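Local coordinates for protein putative cytochrome P450 hydroxylase (Chondromyces apiculatus DSM 436, PDB 6GMF) that binds heme b and probably works as a cytochrome P450 monooxygenase that hydroxylates terpenes, at residues Ala47-Asp52 / Ile283-Met288; Lys54-Arg59 / Val291-Glu296; Met137-Ile142 / Ala154-Trp159; Glu144-Ala149 / Ser225-Leu230. All coordinates share one frame; numbering follows the deposited sequence. Where two conformers were deposited one is given.

Contact 1: Ala47-Asp52 / Ile283-Met288. With HEM (protoporphyrin IX containing Fe), chain B.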
# COMPACT_ATOMS: atom_id res chain seq x y z
N ALA A 47 -15.62 0.42 9.54
CA ALA A 47 -16.20 1.42 8.63
C ALA A 47 -16.63 2.65 9.44
O ALA A 47 -16.37 3.81 9.03
CB ALA A 47 -17.33 0.79 7.83
N ARG A 48 -17.22 2.44 10.63
CA ARG A 48 -17.70 3.53 11.43
C ARG A 48 -16.51 4.39 11.86
O ARG A 48 -16.58 5.60 11.80
CB ARG A 48 -18.39 3.06 12.71
CG ARG A 48 -18.79 4.23 13.60
CD ARG A 48 -19.75 3.84 14.68
NE ARG A 48 -19.78 4.81 15.76
CZ ARG A 48 -20.89 5.23 16.35
NH1 ARG A 48 -22.06 4.70 16.02
NH2 ARG A 48 -20.82 6.18 17.26
N VAL A 49 -15.41 3.74 12.24
CA VAL A 49 -14.22 4.50 12.60
C VAL A 49 -13.73 5.35 11.42
O VAL A 49 -13.50 6.52 11.59
CB VAL A 49 -13.12 3.58 13.18
CG1 VAL A 49 -11.79 4.30 13.30
CG2 VAL A 49 -13.59 2.99 14.51
N LEU A 50 -13.59 4.77 10.23
CA LEU A 50 -13.01 5.49 9.10
C LEU A 50 -13.91 6.65 8.66
O LEU A 50 -13.43 7.68 8.21
CB LEU A 50 -12.77 4.52 7.95
CG LEU A 50 -11.78 3.40 8.24
CD1 LEU A 50 -11.51 2.64 6.97
CD2 LEU A 50 -10.51 3.91 8.90
N HIS A 51 -15.21 6.47 8.84
CA HIS A 51 -16.15 7.55 8.49
C HIS A 51 -16.20 8.65 9.56
O HIS A 51 -16.82 9.67 9.35
CB HIS A 51 -17.56 6.98 8.30
CG HIS A 51 -17.80 6.20 7.05
ND1 HIS A 51 -17.61 6.73 5.82
CD2 HIS A 51 -18.36 5.00 6.87
CE1 HIS A 51 -18.04 5.85 4.91
NE2 HIS A 51 -18.51 4.79 5.52
N ASP A 52 -15.70 8.38 10.75
CA ASP A 52 -15.76 9.34 11.85
C ASP A 52 -14.43 10.10 11.96
O ASP A 52 -13.70 9.88 12.92
CB ASP A 52 -16.12 8.60 13.13
CG ASP A 52 -16.39 9.50 14.33
OD1 ASP A 52 -16.34 10.73 14.16
OD2 ASP A 52 -16.68 8.94 15.41
N ILE A 283 -4.47 0.64 9.69
CA ILE A 283 -4.05 1.99 9.56
C ILE A 283 -4.11 2.64 10.94
O ILE A 283 -4.35 1.93 11.89
CB ILE A 283 -4.82 2.70 8.45
CG1 ILE A 283 -6.33 2.68 8.66
CG2 ILE A 283 -4.39 2.11 7.09
CD1 ILE A 283 -7.11 3.32 7.51
N PHE A 284 -3.85 3.95 11.01
CA PHE A 284 -3.70 4.61 12.31
C PHE A 284 -4.69 5.75 12.49
O PHE A 284 -4.92 6.55 11.55
CB PHE A 284 -2.29 5.19 12.43
CG PHE A 284 -1.21 4.14 12.62
CD1 PHE A 284 -0.80 3.35 11.56
CD2 PHE A 284 -0.67 3.92 13.87
CE1 PHE A 284 0.20 2.40 11.75
CE2 PHE A 284 0.34 2.98 14.05
CZ PHE A 284 0.76 2.23 12.98
N ARG A 285 -5.24 5.84 13.72
CA ARG A 285 -6.10 6.96 14.12
C ARG A 285 -5.77 7.34 15.57
O ARG A 285 -5.16 6.56 16.26
CB ARG A 285 -7.59 6.62 13.99
CG ARG A 285 -8.06 6.29 12.58
CD ARG A 285 -8.09 7.52 11.72
NE ARG A 285 -8.73 7.26 10.42
CZ ARG A 285 -8.08 6.94 9.32
NH1 ARG A 285 -6.79 6.60 9.35
NH2 ARG A 285 -8.74 7.00 8.16
N GLN A 286 -6.22 8.50 16.01
CA GLN A 286 -6.16 8.89 17.43
C GLN A 286 -7.50 9.50 17.83
O GLN A 286 -8.06 10.35 17.07
CB GLN A 286 -5.03 9.89 17.67
CG GLN A 286 -4.88 10.23 19.15
CD GLN A 286 -3.76 11.21 19.43
OE1 GLN A 286 -3.57 12.19 18.72
NE2 GLN A 286 -3.08 10.99 20.54
N THR A 287 -8.02 9.05 18.97
CA THR A 287 -9.28 9.63 19.41
C THR A 287 -9.04 11.01 20.00
O THR A 287 -8.07 11.24 20.68
CB THR A 287 -10.01 8.75 20.42
OG1 THR A 287 -9.12 8.51 21.51
CG2 THR A 287 -10.40 7.42 19.82
N MET A 288 -9.97 11.90 19.69
CA MET A 288 -9.94 13.26 20.13
C MET A 288 -10.78 13.43 21.40
O MET A 288 -10.53 14.34 22.17
CB MET A 288 -10.40 14.17 18.99
CG MET A 288 -9.44 14.20 17.80
SD MET A 288 -7.81 14.90 18.17
CE MET A 288 -6.87 13.47 18.72
CHA HEM B . -4.00 6.27 1.43
CHB HEM B . -3.84 1.59 0.96
CHC HEM B . -1.14 2.17 -3.02
CHD HEM B . -0.98 6.85 -2.31
C1A HEM B . -4.23 4.93 1.62
C2A HEM B . -5.11 4.45 2.63
C3A HEM B . -5.04 3.10 2.51
C4A HEM B . -4.16 2.81 1.43
CMA HEM B . -5.69 2.04 3.36
CAA HEM B . -5.93 5.22 3.63
CBA HEM B . -5.12 5.69 4.87
CGA HEM B . -5.98 6.33 5.94
O1A HEM B . -7.23 6.33 5.83
O2A HEM B . -5.33 6.73 6.96
C1B HEM B . -3.06 1.30 -0.18
C2B HEM B . -2.83 -0.01 -0.72
C3B HEM B . -2.06 0.12 -1.84
C4B HEM B . -1.84 1.56 -1.99
CMB HEM B . -3.36 -1.23 -0.08
CAB HEM B . -1.56 -0.91 -2.83
CBB HEM B . -2.17 -2.05 -2.93
C1C HEM B . -0.88 3.47 -3.24
C2C HEM B . -0.10 3.98 -4.34
C3C HEM B . -0.08 5.34 -4.09
C4C HEM B . -0.77 5.62 -2.89
CMC HEM B . 0.37 3.20 -5.53
CAC HEM B . 0.52 6.42 -4.88
CBC HEM B . 1.38 6.25 -5.86
C1D HEM B . -1.78 7.05 -1.21
C2D HEM B . -1.98 8.40 -0.61
C3D HEM B . -2.83 8.24 0.42
C4D HEM B . -3.15 6.81 0.46
CMD HEM B . -1.31 9.64 -1.18
CAD HEM B . -3.33 9.32 1.34
CBD HEM B . -4.70 9.93 0.97
CGD HEM B . -5.20 10.93 1.99
O1D HEM B . -6.07 11.72 1.60
O2D HEM B . -4.76 10.91 3.17
NA HEM B . -3.65 3.91 0.88
NB HEM B . -2.46 2.16 -0.98
NC HEM B . -1.25 4.46 -2.35
ND HEM B . -2.46 6.12 -0.46
FE HEM B . -2.56 4.20 -0.77
O HOH W 1 -11.37 8.18 10.98
O HOH W 2 -11.00 9.14 8.29
O HOH W 3 -0.84 4.01 0.65
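Val49, near the end of helix 43-51, and Arg285, on strand 285-287, come nearest in backbone terms, yet their CA atoms are still 8.6 Å apart, so side chains and water must span the distance. Leu50 does most of this: its CD2 methyl meets Ile283 CD1 tip to tip at 3.7 Å and also lies over one face of the Arg285 guanidinium, toward the rim, 3.6 Å from NH2. The arginine chain bends about CB-CG (chi2 -72°), which turns its flat end along the heme propionate. There Arg285, a heme-binding residue, bonds HEM O2A through NH1 at 2.8 Å and HEM O1A through NH2 at 2.9 Å, the latter almost straight (174°); Asn58 is a second partner of O2A. NH1 also donates to Phe284 O at 2.9 Å, from above the carbonyl plane. Water 1 accepts from Arg285 NE and lies 2.8 Å from Val49 O, bridging the two, and water 2 joins NH2 to Leu50 O. The rotation of the buried guanidinium is fixed by the propionate, Phe284 O and water 1, which lie near its plane. A leucine here would probably leave the propionate short of a positive mate and both waters without a donor. Phe56 of strand 56-57 also packs on Arg285, Pro306 of strand 303-306 touches Val49 and Leu50, and Leu308 of helix 308-312 touches both Leu50 and Ile283.

Contact 2: Lys54-Arg59 / Val291-Glu296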
# COMPACT_ATOMS: atom_id res chain seq x y z
N LYS A 54 -14.02 13.21 12.60
CA LYS A 54 -14.05 14.17 13.72
C LYS A 54 -13.70 13.45 15.03
O LYS A 54 -13.04 14.02 15.88
CB LYS A 54 -15.41 14.85 13.80
CG LYS A 54 -16.57 13.89 13.64
CD LYS A 54 -16.51 13.10 12.34
N GLY A 55 -14.11 12.19 15.18
CA GLY A 55 -13.79 11.48 16.41
C GLY A 55 -12.47 10.72 16.38
O GLY A 55 -11.87 10.47 17.46
N PHE A 56 -12.06 10.29 15.17
CA PHE A 56 -10.84 9.50 14.96
C PHE A 56 -9.93 10.22 13.96
O PHE A 56 -10.13 10.21 12.78
CB PHE A 56 -11.20 8.11 14.44
CG PHE A 56 -11.97 7.30 15.44
CD1 PHE A 56 -13.33 7.43 15.52
CD2 PHE A 56 -11.32 6.45 16.31
CE1 PHE A 56 -14.04 6.71 16.47
CE2 PHE A 56 -12.03 5.68 17.21
CZ PHE A 56 -13.39 5.82 17.30
N SER A 57 -8.99 10.98 14.53
CA SER A 57 -8.08 11.82 13.79
C SER A 57 -6.98 11.04 13.07
O SER A 57 -6.45 10.08 13.60
CB SER A 57 -7.43 12.79 14.74
OG SER A 57 -6.48 13.57 14.05
N ASN A 58 -6.57 11.53 11.91
CA ASN A 58 -5.43 10.95 11.17
C ASN A 58 -4.08 11.36 11.80
O ASN A 58 -3.02 10.85 11.42
CB ASN A 58 -5.47 11.24 9.69
CG ASN A 58 -6.17 10.13 8.93
OD1 ASN A 58 -7.25 9.74 9.34
ND2 ASN A 58 -5.52 9.58 7.92
N ARG A 59 -4.10 12.25 12.80
CA ARG A 59 -2.82 12.57 13.47
C ARG A 59 -2.25 11.33 14.15
O ARG A 59 -1.05 11.30 14.50
CB ARG A 59 -2.97 13.77 14.40
CG ARG A 59 -3.65 13.46 15.72
CD ARG A 59 -4.26 14.73 16.31
N VAL A 291 -14.82 7.94 23.20
CA VAL A 291 -15.72 7.47 22.16
C VAL A 291 -16.17 6.05 22.54
O VAL A 291 -15.62 5.44 23.46
CB VAL A 291 -15.11 7.52 20.75
CG1 VAL A 291 -14.82 8.94 20.29
CG2 VAL A 291 -13.88 6.65 20.65
N GLU A 292 -17.20 5.58 21.85
CA GLU A 292 -17.78 4.29 22.11
C GLU A 292 -17.85 3.55 20.79
O GLU A 292 -18.34 4.06 19.77
CB GLU A 292 -19.16 4.42 22.77
N ILE A 293 -17.32 2.33 20.77
CA ILE A 293 -17.58 1.50 19.61
C ILE A 293 -17.92 0.09 20.09
O ILE A 293 -17.23 -0.47 20.90
CB ILE A 293 -16.45 1.56 18.56
CG1 ILE A 293 -16.16 0.16 18.02
CG2 ILE A 293 -15.19 2.23 19.09
CD1 ILE A 293 -15.32 0.18 16.80
N GLY A 294 -19.05 -0.40 19.60
CA GLY A 294 -19.62 -1.68 20.01
C GLY A 294 -19.65 -1.84 21.52
O GLY A 294 -19.26 -2.88 22.02
N ASP A 295 -20.11 -0.79 22.23
CA ASP A 295 -20.33 -0.78 23.69
C ASP A 295 -19.00 -0.89 24.45
O ASP A 295 -18.98 -1.13 25.66
CB ASP A 295 -21.32 -1.86 24.13
CG ASP A 295 -22.75 -1.34 24.30
OD1 ASP A 295 -23.21 -0.59 23.41
OD2 ASP A 295 -23.38 -1.68 25.32
N GLU A 296 -17.89 -0.68 23.74
CA GLU A 296 -16.59 -0.59 24.35
C GLU A 296 -16.21 0.89 24.24
O GLU A 296 -16.33 1.49 23.15
CB GLU A 296 -15.55 -1.47 23.65
CG GLU A 296 -15.98 -2.92 23.48
CD GLU A 296 -15.95 -3.72 24.76
OE1 GLU A 296 -15.42 -3.20 25.77
OE2 GLU A 296 -16.46 -4.85 24.75
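One ring corner carries most of this contact: Phe56 CZ, the para carbon, sits 3.5 Å from Val291 CG2, and the same methyl lies 4.0 Å from Phe56 CE2. The methyl approaches the ring obliquely, and the two side chains cross at a slant as well. Around this point the neighbours are looser. Ile293 CG2 is 4.4 Å from Phe56 CZ, and the other valine methyl, CG1, stands 4.4 Å from Gly55 O. Strand 56-57 edges the five-stranded sheet, whereas strands 291-293 and 296-298 form a separate two-stranded hairpin; the 7.3 Å between the nearest CA atoms, those of Gly55 and Val291, fits this lack of strand pairing. Phe56 reaches across because its CG lies beside the backbone N and anti to the carbonyl carbon (chi1 -65°), which swings the ring end nearer to 291-296 than its CB would suggest. Each segment is shaped by its own turn. Ser57 OG accepts from Arg59 N at 3.0 Å, an ST turn at the start of the 3-10 segment that includes Asn58, a residue that bonds a heme propionate. Ile293 to Glu296 form a type I' turn, closed by Glu296 N to Ile293 O at 2.9 Å, with Ile293 N to Glu296 O at 2.7 Å as its reciprocal; Gly294 and Asp295 occupy its two positive-phi positions. The side-chain contacts are apolar, and the one polar atom near them, Gly55 O, only faces a methyl, which is consistent with packing, not directional bonding, between these two segments.

Contact 3: Met137-Ile142 / Ala154-Trp159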
# COMPACT_ATOMS: atom_id res chain seq x y z
N MET A 137 8.82 -2.94 -9.90
CA MET A 137 7.79 -2.34 -10.76
C MET A 137 7.27 -1.03 -10.15
O MET A 137 7.30 0.01 -10.81
CB MET A 137 6.62 -3.27 -11.04
CG MET A 137 5.37 -2.51 -11.37
SD MET A 137 4.22 -3.51 -12.26
CE MET A 137 4.73 -3.18 -13.95
N PRO A 138 6.82 -0.99 -8.88
CA PRO A 138 6.24 0.27 -8.35
C PRO A 138 7.23 1.44 -8.32
O PRO A 138 6.90 2.61 -8.68
CB PRO A 138 5.78 -0.09 -6.95
CG PRO A 138 5.62 -1.59 -6.97
CD PRO A 138 6.65 -2.11 -7.95
N MET A 139 8.45 1.11 -7.95
CA MET A 139 9.50 2.08 -7.83
C MET A 139 9.86 2.68 -9.20
O MET A 139 10.05 3.95 -9.32
CB MET A 139 10.69 1.34 -7.21
CG MET A 139 11.83 2.18 -6.84
SD MET A 139 13.14 0.92 -6.61
CE MET A 139 12.51 0.22 -5.10
N ILE A 140 9.92 1.86 -10.24
CA ILE A 140 10.24 2.33 -11.59
C ILE A 140 9.11 3.26 -12.06
O ILE A 140 9.35 4.35 -12.58
CB ILE A 140 10.44 1.17 -12.58
CG1 ILE A 140 11.65 0.30 -12.23
CG2 ILE A 140 10.51 1.66 -14.01
CD1 ILE A 140 11.63 -1.06 -12.98
N VAL A 141 7.86 2.83 -11.87
CA VAL A 141 6.72 3.59 -12.33
C VAL A 141 6.66 4.94 -11.64
O VAL A 141 6.57 5.97 -12.32
CB VAL A 141 5.41 2.84 -12.14
CG1 VAL A 141 4.24 3.76 -12.45
CG2 VAL A 141 5.41 1.60 -13.00
N ILE A 142 6.85 4.97 -10.31
CA ILE A 142 6.74 6.26 -9.59
C ILE A 142 7.91 7.18 -9.93
O ILE A 142 7.71 8.41 -10.03
CB ILE A 142 6.48 6.12 -8.08
CG1 ILE A 142 5.73 7.33 -7.52
CG2 ILE A 142 7.77 5.87 -7.30
CD1 ILE A 142 4.32 7.49 -8.08
N ALA A 154 19.21 5.23 -9.71
CA ALA A 154 19.78 4.32 -8.70
C ALA A 154 19.75 4.95 -7.30
O ALA A 154 19.43 4.28 -6.33
CB ALA A 154 21.15 3.91 -9.13
N ASP A 155 20.00 6.26 -7.20
CA ASP A 155 19.79 6.97 -5.95
C ASP A 155 18.32 6.84 -5.52
O ASP A 155 18.03 6.56 -4.40
CB ASP A 155 20.12 8.46 -6.01
CG ASP A 155 21.58 8.83 -6.07
OD1 ASP A 155 22.43 7.98 -5.60
OD2 ASP A 155 21.86 9.93 -6.57
N PHE A 156 17.40 6.94 -6.49
CA PHE A 156 15.96 6.87 -6.15
C PHE A 156 15.61 5.49 -5.61
O PHE A 156 14.82 5.34 -4.67
CB PHE A 156 15.11 7.19 -7.38
CG PHE A 156 13.65 7.36 -7.07
CD1 PHE A 156 12.80 6.27 -7.08
CD2 PHE A 156 13.10 8.60 -6.76
CE1 PHE A 156 11.44 6.40 -6.89
CE2 PHE A 156 11.75 8.72 -6.50
CZ PHE A 156 10.92 7.61 -6.55
N LYS A 157 16.19 4.45 -6.22
CA LYS A 157 16.03 3.09 -5.71
C LYS A 157 16.52 2.98 -4.26
O LYS A 157 15.86 2.40 -3.46
CB LYS A 157 16.73 2.07 -6.60
CG LYS A 157 16.76 0.65 -6.04
CD LYS A 157 17.39 -0.35 -6.98
CE LYS A 157 17.63 -1.76 -6.47
NZ LYS A 157 18.01 -1.83 -5.03
N ARG A 158 17.70 3.56 -3.98
CA ARG A 158 18.24 3.47 -2.65
C ARG A 158 17.30 4.16 -1.65
O ARG A 158 17.03 3.64 -0.61
CB ARG A 158 19.64 4.05 -2.60
CG ARG A 158 20.28 3.96 -1.23
CD ARG A 158 21.71 4.49 -1.21
NE ARG A 158 21.87 5.92 -1.42
CZ ARG A 158 22.16 6.53 -2.57
NH1 ARG A 158 22.42 5.85 -3.69
NH2 ARG A 158 22.09 7.85 -2.64
N TRP A 159 16.83 5.36 -2.00
CA TRP A 159 15.92 6.09 -1.15
C TRP A 159 14.66 5.26 -0.90
O TRP A 159 14.24 5.09 0.23
CB TRP A 159 15.56 7.46 -1.73
CG TRP A 159 16.74 8.31 -2.09
CD1 TRP A 159 17.94 8.34 -1.44
CD2 TRP A 159 16.79 9.33 -3.09
NE1 TRP A 159 18.76 9.27 -2.03
CE2 TRP A 159 18.09 9.87 -3.06
CE3 TRP A 159 15.90 9.78 -4.07
CZ2 TRP A 159 18.48 10.88 -3.93
CZ3 TRP A 159 16.32 10.73 -4.97
CH2 TRP A 159 17.59 11.27 -4.90
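Asp155 OD1 is gripped by two nitrogens of Arg158: NH1 at 2.9 Å on the anti side of the carboxylate, and NH2 at 3.0 Å from Asp155 OD1, arriving well above the carboxylate plane. The oxygen lies near the guanidinium plane, and both end nitrogens converge on it. The second oxygen, OD2, pairs with Arg152, while Arg158 NH2 also meets Glu184, which ties helix 153-163 to helix 177-198. The surface turned to helix 136-145 is apolar instead. Phe156 projects toward it, its CG anti to the backbone N, and Ile142 CG2 meets the ring at its edge, 3.7 Å from CZ. Met139 O lies 3.7 Å from Phe156 CE1. These segments belong to the E and F helices of the P450 fold; their axes come within 10.5 Å and their directions differ by 127°, an oblique crossing. Met139 CG also lies 4.2 Å from Phe156 CD1. Beyond it, the extended first two torsions of Met139 (chi1 -173°, chi2 -165°) carry SD out to 3.7 Å from Lys157 CG, the methionine crossing the lysine stem at a slant. The ammonium end of Lys157 leads away to a salt bridge with Asp161. Ile142 also touches the heme and Asn235 of helix 220-251, and Phe156 reaches Leu231 of that long helix and Phe189 of helix 177-198.

Contact 4: Glu144-Ala149 / Ser225-Leu230. With HEM (protoporphyrin IX containing Fe), chain B.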
# COMPACT_ATOMS: atom_id res chain seq x y z
N GLU A 144 9.37 7.33 -12.80
CA GLU A 144 9.07 7.91 -14.13
C GLU A 144 8.00 8.99 -13.98
O GLU A 144 8.10 10.06 -14.62
CB GLU A 144 8.68 6.82 -15.11
CG GLU A 144 9.92 6.03 -15.48
CD GLU A 144 9.82 5.05 -16.60
OE1 GLU A 144 8.78 5.07 -17.35
OE2 GLU A 144 10.78 4.24 -16.71
N MET A 145 6.98 8.73 -13.16
CA MET A 145 5.91 9.71 -12.96
C MET A 145 6.44 11.00 -12.36
O MET A 145 6.02 12.12 -12.74
CB MET A 145 4.81 9.16 -12.06
CG MET A 145 3.96 8.18 -12.77
SD MET A 145 2.59 7.67 -11.69
CE MET A 145 1.89 9.23 -11.19
N LEU A 146 7.41 10.87 -11.46
CA LEU A 146 8.04 12.04 -10.84
C LEU A 146 9.14 12.70 -11.69
O LEU A 146 9.75 13.68 -11.24
CB LEU A 146 8.61 11.61 -9.50
CG LEU A 146 7.58 11.35 -8.41
CD1 LEU A 146 8.24 10.65 -7.24
CD2 LEU A 146 6.92 12.65 -7.96
N GLY A 147 9.45 12.19 -12.86
CA GLY A 147 10.41 12.82 -13.71
C GLY A 147 11.84 12.68 -13.23
O GLY A 147 12.67 13.55 -13.50
N VAL A 148 12.17 11.57 -12.56
CA VAL A 148 13.55 11.35 -12.07
C VAL A 148 14.50 11.19 -13.27
O VAL A 148 14.18 10.48 -14.18
CB VAL A 148 13.62 10.12 -11.15
CG1 VAL A 148 15.04 9.77 -10.78
CG2 VAL A 148 12.80 10.29 -9.88
N ALA A 149 15.63 11.88 -13.24
CA ALA A 149 16.63 11.87 -14.33
C ALA A 149 17.24 10.47 -14.38
O ALA A 149 17.36 9.79 -13.36
CB ALA A 149 17.69 12.91 -14.07
N SER A 225 6.62 17.23 0.03
CA SER A 225 6.05 16.27 0.97
C SER A 225 5.14 15.27 0.24
O SER A 225 5.18 14.07 0.59
CB SER A 225 5.34 16.96 2.10
OG SER A 225 4.55 16.02 2.81
N PHE A 226 4.38 15.71 -0.76
CA PHE A 226 3.49 14.82 -1.50
C PHE A 226 4.31 13.84 -2.37
O PHE A 226 3.98 12.64 -2.44
CB PHE A 226 2.42 15.58 -2.27
CG PHE A 226 1.43 14.66 -2.95
CD1 PHE A 226 0.50 13.92 -2.20
CD2 PHE A 226 1.44 14.49 -4.31
CE1 PHE A 226 -0.40 13.07 -2.83
CE2 PHE A 226 0.54 13.64 -4.93
CZ PHE A 226 -0.38 12.94 -4.19
N ALA A 227 5.39 14.32 -2.99
CA ALA A 227 6.30 13.46 -3.72
C ALA A 227 6.82 12.34 -2.82
O ALA A 227 6.87 11.17 -3.20
CB ALA A 227 7.43 14.27 -4.31
N ASN A 228 7.25 12.70 -1.60
CA ASN A 228 7.79 11.77 -0.67
C ASN A 228 6.69 10.77 -0.29
O ASN A 228 6.94 9.55 -0.16
CB ASN A 228 8.32 12.50 0.58
CG ASN A 228 8.92 11.58 1.62
OD1 ASN A 228 10.09 11.22 1.51
ND2 ASN A 228 8.14 11.18 2.59
N THR A 229 5.48 11.30 -0.06
CA THR A 229 4.33 10.43 0.32
C THR A 229 4.10 9.37 -0.75
O THR A 229 3.76 8.23 -0.43
CB THR A 229 3.06 11.25 0.61
OG1 THR A 229 3.35 11.98 1.80
CG2 THR A 229 1.83 10.40 0.82
N LEU A 230 4.24 9.73 -2.03
CA LEU A 230 3.94 8.78 -3.10
C LEU A 230 4.89 7.57 -3.02
O LEU A 230 4.45 6.43 -3.27
CB LEU A 230 4.03 9.46 -4.47
CG LEU A 230 2.96 10.52 -4.75
CD1 LEU A 230 3.23 11.21 -6.07
CD2 LEU A 230 1.55 9.93 -4.77
CHA HEM B . -4.00 6.27 1.43
CHB HEM B . -3.84 1.59 0.96
CHC HEM B . -1.14 2.17 -3.02
CHD HEM B . -0.98 6.85 -2.31
C1A HEM B . -4.23 4.93 1.62
C2A HEM B . -5.11 4.45 2.63
C3A HEM B . -5.04 3.10 2.51
C4A HEM B . -4.16 2.81 1.43
CMA HEM B . -5.69 2.04 3.36
CAA HEM B . -5.93 5.22 3.63
CBA HEM B . -5.12 5.69 4.87
CGA HEM B . -5.98 6.33 5.94
O1A HEM B . -7.23 6.33 5.83
O2A HEM B . -5.33 6.73 6.96
C1B HEM B . -3.06 1.30 -0.18
C2B HEM B . -2.83 -0.01 -0.72
C3B HEM B . -2.06 0.12 -1.84
C4B HEM B . -1.84 1.56 -1.99
CMB HEM B . -3.36 -1.23 -0.08
CAB HEM B . -1.56 -0.91 -2.83
CBB HEM B . -2.17 -2.05 -2.93
C1C HEM B . -0.88 3.47 -3.24
C2C HEM B . -0.10 3.98 -4.34
C3C HEM B . -0.08 5.34 -4.09
C4C HEM B . -0.77 5.62 -2.89
CMC HEM B . 0.37 3.20 -5.53
CAC HEM B . 0.52 6.42 -4.88
CBC HEM B . 1.38 6.25 -5.86
C1D HEM B . -1.78 7.05 -1.21
C2D HEM B . -1.98 8.40 -0.61
C3D HEM B . -2.83 8.24 0.42
C4D HEM B . -3.15 6.81 0.46
CMD HEM B . -1.31 9.64 -1.18
CAD HEM B . -3.33 9.32 1.34
CBD HEM B . -4.70 9.93 0.97
CGD HEM B . -5.20 10.93 1.99
O1D HEM B . -6.07 11.72 1.60
O2D HEM B . -4.76 10.91 3.17
NA HEM B . -3.65 3.91 0.88
NB HEM B . -2.46 2.16 -0.98
NC HEM B . -1.25 4.46 -2.35
ND HEM B . -2.46 6.12 -0.46
FE HEM B . -2.56 4.20 -0.77
O HOH W 3 -0.84 4.01 0.65
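Leu146 CD2 touches Ala227 CB at 4.0 Å and, more loosely, Leu230 CD1 at 4.4 Å, so a single methyl is received by two residues less than one helical turn apart. Leu146 points toward helix 220-251, and with its CG beside the backbone N (chi1 -73°) CD2 is carried across to Ala227. Leu230 forks between two partners: CD1 faces Leu146, while CD2 rests 3.7 Å from HEM CAC, a vinyl carbon. The heme edge is lined earlier in the same helix too, where Thr229 CG2 lies 3.8 Å from HEM CMD and Phe226 CE1 is 3.9 Å from that methyl. Within the helix, Leu230 CG sits over one face of the Phe226 ring, toward the rim, helping to fix how the ring is turned. The heme iron binds water 3 at 2.2 Å, and Cys343 is its axial protein ligand. Leu146 lies at the end of helix 136-145, which probably sets its position. Gly147, with positive phi (73°) and bonds back into the last turn, makes a Schellman motif there; one bond runs from Gly147 N to Glu144 O at 3.1 Å. The side chain of Glu144 is held in turn by salt bridges to Arg109 and Arg153. Helix 220-251 is the long distal helix of the P450 fold; around this patch, Leu204 of helix 204-210 packs on Leu146 and Leu230, and Phe189 of helix 177-198 and Phe156 of helix 153-163 both touch Leu146.

Overall arrangement
From the N terminus, helix 43-51 opens the loop that contact 1 closes at 283-288, and strand 56-57, just after it, opens the one that contact 2 closes at 291-296. The segments alternate, so these two cross; they touch, and strands 56-57 and 285-287 are neighbours in one sheet. Contacts 3 and 4 are nested inside both loops. Contact 3 closes the short loop between helices 136-145 and 153-163, while contact 4 closes a longer one from the end of helix 136-145 to helix 220-251; these also cross, with centres 9 Å apart. Contacts 1 and 4 have centres 28 Å apart and both touch the heme, which lies between them.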